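Local coordinates for geranyltranstransferase (Thermotoga neapolitana, PDB 4WK5), which probably acts as a magnesium-dependent prenyltransferase of the FPP/GGPP synthase family, building isoprenoid diphosphate chains, at residues Arg77-Asp80 / Val81-Val85; Thr206-Lys209 / Lys210-Glu213. One frame throughout, in Å; residues are numbered along the deposited sequence. Where two conformers were deposited one is given.

Following the chain from the N terminus, helix 75-96 comes first and carries contact 1 close to its start; helix 206-229 comes much later and carries contact 2 in its opening turns. Neither closes a loop: each joins two directly consecutive segments of one helix, so the two stand in series, without nesting or crossing. The centres of contact 1 and contact 2 lie about 19 Å apart. The nearest atoms of contact 1 and contact 2 are about 11 Å apart, so they do not touch. What they share is a neighbour, helix 175-201, which receives Val81 and Val85 from contact 1 and Val208, Lys209 and Glu213 from contact 2. Contact 1 also faces helices 23-36 and 59-70, contact 2 helix 248-274.

Contact 1. Residues Arg77-Asp80 / Val81-Val85; sequences RLVD and VAVAV
Val79 and Val83 sit one helical turn apart on the same face, and their branches meet where CG1 of Val79 comes 4.2 Å from CG2 of Val83, a loose apolar touch. With CG1 of Val83 anti to the backbone N (chi1 175°), the CG2 branch is the one turned back along the helix, and it also lies 3.4 Å from Val79 O. Val81 repeats the pattern, its CG2 resting 3.3 Å from Arg77 O.

The polar part is pure backbone. Four i to i+4 bonds follow in succession, Val81 N to Arg77 O, Ala82 N to Leu78 O, Val83 N to Val79 O and Ala84 N to Asp80 O, with N to O distances of 2.9 to 3.2 Å.

The charged ends turn to other parts of the chain: OD1 of Asp80 makes a salt bridge with Arg31 of helix 23-36, and NE of Arg77 bonds Val140 O. With the backbone regularly bonded i to i+4, the apolar side chains are left to meet other helices: Val79 and Val83 helix 23-36, Ala82 helix 59-70, Val81 and Val85 helix 175-201. For the buried Asp80 carboxylate, Arg31 probably favours the anion against the nearby carboxylate of Glu76.

Contact 2. Residues Thr206-Lys209 / Lys210-Glu213; sequences TFVK and KLGE
Leu211 reaches back over one turn to Phe207, its CD1 methyl meeting the edge of the ring near the ring plane, 3.7 Å from CE2. Phe207 has CG anti to its own N (chi1 -172°), which brings the CD2-CE2 edge of the ring to Leu211 although the side chain sets out away from it. The same methyl, CD1 of Leu211, also lies 4.3 Å from CG1 of Val208.

Among the backbone acceptors, Phe207 O takes two weak bonds, from Lys210 N at 3.1 Å with a bent 121° angle at the hydrogen, and from Leu211 N at 3.3 Å. The next two carbonyls are better served: Val208 O receives Gly212 N at 3.0 Å, and Lys209 O receives Glu213 N at 3.1 Å. Farther out, the extended side chain of Lys209 carries NZ to a salt bridge with Glu148, while OG1 of Thr206 has a weak bond to Asp204, just before the helix.

Replacing Leu211 by an alanine would probably take the CG and methyl contacts from the CD2-CE2 edge of Phe207, leaving the ring less tightly held on that side.

Phe207 and Leu211 both also touch Ala271 of helix 248-274. The arrangement is that of a helix's first turns, with a bifurcated i+3/i+4 acceptor giving way to regular alpha-helical bonding, in the all-helical isoprenoid synthase fold.

Contact 1. Residues Arg77-Asp80 / Val81-Val85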
loop_
_atom_site.group_PDB
_atom_site.type_symbol
_atom_site.label_atom_id
_atom_site.label_comp_id
_atom_site.label_asym_id
_atom_site.label_seq_id
_atom_site.Cartn_x
_atom_site.Cartn_y
_atom_site.Cartn_z
ATOM N N ARG A 77 19.440 -8.951 5.682
ATOM C CA ARG A 77 18.612 -8.533 4.556
ATOM C C ARG A 77 17.496 -9.546 4.314
ATOM O O ARG A 77 16.402 -9.189 3.880
ATOM C CB ARG A 77 19.456 -8.362 3.289
ATOM C CG ARG A 77 20.375 -7.148 3.306
ATOM C CD ARG A 77 20.949 -6.878 1.922
ATOM N NE ARG A 77 21.011 -5.450 1.622
ATOM C CZ ARG A 77 22.139 -4.758 1.489
ATOM N NH1 ARG A 77 22.093 -3.461 1.213
ATOM N NH2 ARG A 77 23.310 -5.361 1.625
ATOM N N LEU A 78 17.784 -10.809 4.600
ATOM C CA LEU A 78 16.800 -11.874 4.442
ATOM C C LEU A 78 15.653 -11.667 5.444
ATOM O O LEU A 78 14.472 -11.805 5.101
ATOM C CB LEU A 78 17.462 -13.239 4.643
ATOM C CG LEU A 78 16.926 -14.512 3.997
ATOM C CD1 LEU A 78 16.880 -14.397 2.480
ATOM C CD2 LEU A 78 17.800 -15.685 4.426
ATOM N N VAL A 79 16.007 -11.334 6.683
ATOM C CA VAL A 79 15.000 -11.115 7.725
ATOM C C VAL A 79 14.067 -9.968 7.342
ATOM O O VAL A 79 12.850 -10.074 7.507
ATOM C CB VAL A 79 15.657 -10.827 9.092
ATOM C CG1 VAL A 79 14.628 -10.301 10.094
ATOM C CG2 VAL A 79 16.351 -12.082 9.617
ATOM N N ASP A 80 14.639 -8.890 6.805
ATOM C CA ASP A 80 13.855 -7.749 6.324
ATOM C C ASP A 80 12.805 -8.142 5.293
ATOM O O ASP A 80 11.641 -7.730 5.403
ATOM C CB ASP A 80 14.768 -6.680 5.718
ATOM C CG ASP A 80 15.582 -5.946 6.761
ATOM O OD1 ASP A 80 15.185 -5.957 7.944
ATOM O OD2 ASP A 80 16.616 -5.357 6.384
ATOM N N VAL A 81 13.217 -8.938 4.304
ATOM C CA VAL A 81 12.324 -9.425 3.263
ATOM C C VAL A 81 11.262 -10.330 3.872
ATOM O O VAL A 81 10.076 -10.195 3.555
ATOM C CB VAL A 81 13.093 -10.200 2.151
ATOM C CG1 VAL A 81 12.138 -10.801 1.131
ATOM C CG2 VAL A 81 14.089 -9.271 1.465
ATOM N N ALA A 82 11.684 -11.256 4.739
ATOM C CA ALA A 82 10.732 -12.186 5.329
ATOM C C ALA A 82 9.651 -11.454 6.118
ATOM O O ALA A 82 8.474 -11.747 5.961
ATOM C CB ALA A 82 11.447 -13.211 6.223
ATOM N N VAL A 83 10.046 -10.505 6.959
ATOM C CA VAL A 83 9.049 -9.783 7.752
ATOM C C VAL A 83 8.168 -8.906 6.870
ATOM O O VAL A 83 6.961 -8.816 7.110
ATOM C CB VAL A 83 9.716 -8.951 8.865
ATOM C CG1 VAL A 83 8.687 -8.123 9.599
ATOM C CG2 VAL A 83 10.414 -9.886 9.831
ATOM N N ALA A 84 8.742 -8.300 5.830
ATOM C CA ALA A 84 7.938 -7.538 4.864
ATOM C C ALA A 84 6.839 -8.397 4.252
ATOM O O ALA A 84 5.682 -7.975 4.166
ATOM C CB ALA A 84 8.816 -6.956 3.766
ATOM N N VAL A 85 7.192 -9.616 3.840
ATOM C CA VAL A 85 6.215 -10.489 3.220
ATOM C C VAL A 85 5.113 -10.812 4.228
ATOM O O VAL A 85 3.925 -10.837 3.893
ATOM C CB VAL A 85 6.884 -11.779 2.692
ATOM C CG1 VAL A 85 5.848 -12.823 2.345
ATOM C CG2 VAL A 85 7.759 -11.446 1.464
#

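Contact 2. Residues Thr206-Lys209 / Lys210-Glu213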
loop_
_atom_site.group_PDB
_atom_site.type_symbol
_atom_site.label_atom_id
_atom_site.label_comp_id
_atom_site.label_asym_id
_atom_site.label_seq_id
_atom_site.Cartn_x
_atom_site.Cartn_y
_atom_site.Cartn_z
ATOM N N THR A 206 14.338 -16.909 -12.565
ATOM C CA THR A 206 13.286 -17.284 -13.504
ATOM C C THR A 206 12.688 -18.647 -13.162
ATOM O O THR A 206 11.467 -18.811 -13.123
ATOM C CB THR A 206 13.808 -17.320 -14.953
ATOM O OG1 THR A 206 14.371 -16.047 -15.296
ATOM C CG2 THR A 206 12.677 -17.650 -15.918
ATOM N N PHE A 207 13.561 -19.615 -12.904
ATOM C CA PHE A 207 13.143 -20.975 -12.580
ATOM C C PHE A 207 12.297 -21.023 -11.304
ATOM O O PHE A 207 11.139 -21.446 -11.325
ATOM C CB PHE A 207 14.372 -21.880 -12.423
ATOM C CG PHE A 207 14.041 -23.340 -12.283
ATOM C CD1 PHE A 207 14.118 -24.183 -13.375
ATOM C CD2 PHE A 207 13.647 -23.868 -11.065
ATOM C CE1 PHE A 207 13.818 -25.519 -13.255
ATOM C CE2 PHE A 207 13.330 -25.205 -10.947
ATOM C CZ PHE A 207 13.422 -26.031 -12.039
ATOM N N VAL A 208 12.893 -20.592 -10.195
ATOM C CA VAL A 208 12.280 -20.749 -8.882
ATOM C C VAL A 208 11.000 -19.933 -8.697
ATOM O O VAL A 208 10.158 -20.289 -7.871
ATOM C CB VAL A 208 13.266 -20.372 -7.759
ATOM C CG1 VAL A 208 14.381 -21.395 -7.671
ATOM C CG2 VAL A 208 13.826 -18.974 -7.983
ATOM N N LYS A 209 10.855 -18.839 -9.444
ATOM C CA LYS A 209 9.634 -18.036 -9.368
ATOM C C LYS A 209 8.437 -18.854 -9.858
ATOM O O LYS A 209 7.336 -18.796 -9.285
ATOM C CB LYS A 209 9.780 -16.751 -10.186
ATOM C CG LYS A 209 8.586 -15.820 -10.096
ATOM C CD LYS A 209 8.794 -14.572 -10.942
ATOM C CE LYS A 209 7.568 -13.673 -10.905
ATOM N NZ LYS A 209 7.772 -12.407 -11.669
ATOM N N LYS A 210 8.673 -19.629 -10.915
ATOM C CA LYS A 210 7.692 -20.567 -11.444
ATOM C C LYS A 210 7.324 -21.611 -10.389
ATOM O O LYS A 210 6.165 -22.000 -10.256
ATOM C CB LYS A 210 8.244 -21.240 -12.700
ATOM C CG LYS A 210 7.198 -21.605 -13.741
ATOM C CD LYS A 210 7.866 -22.195 -14.977
ATOM C CE LYS A 210 6.863 -22.475 -16.082
ATOM N NZ LYS A 210 7.364 -23.513 -17.027
ATOM N N LEU A 211 8.322 -22.052 -9.631
ATOM C CA LEU A 211 8.109 -22.985 -8.527
ATOM C C LEU A 211 7.183 -22.423 -7.460
ATOM O O LEU A 211 6.261 -23.099 -7.004
ATOM C CB LEU A 211 9.439 -23.363 -7.879
ATOM C CG LEU A 211 10.403 -24.243 -8.663
ATOM C CD1 LEU A 211 11.551 -24.646 -7.746
ATOM C CD2 LEU A 211 9.701 -25.470 -9.244
ATOM N N GLY A 212 7.427 -21.180 -7.054
ATOM C CA GLY A 212 6.619 -20.573 -6.020
ATOM C C GLY A 212 5.177 -20.406 -6.443
ATOM O O GLY A 212 4.258 -20.579 -5.641
ATOM N N GLU A 213 4.967 -20.058 -7.709
ATOM C CA GLU A 213 3.606 -19.915 -8.197
ATOM C C GLU A 213 2.846 -21.234 -8.131
ATOM O O GLU A 213 1.710 -21.269 -7.650
ATOM C CB GLU A 213 3.580 -19.375 -9.622
ATOM C CG GLU A 213 2.208 -18.850 -9.996
ATOM C CD GLU A 213 1.999 -18.758 -11.485
ATOM O OE1 GLU A 213 2.599 -17.860 -12.114
ATOM O OE2 GLU A 213 1.220 -19.575 -12.021
#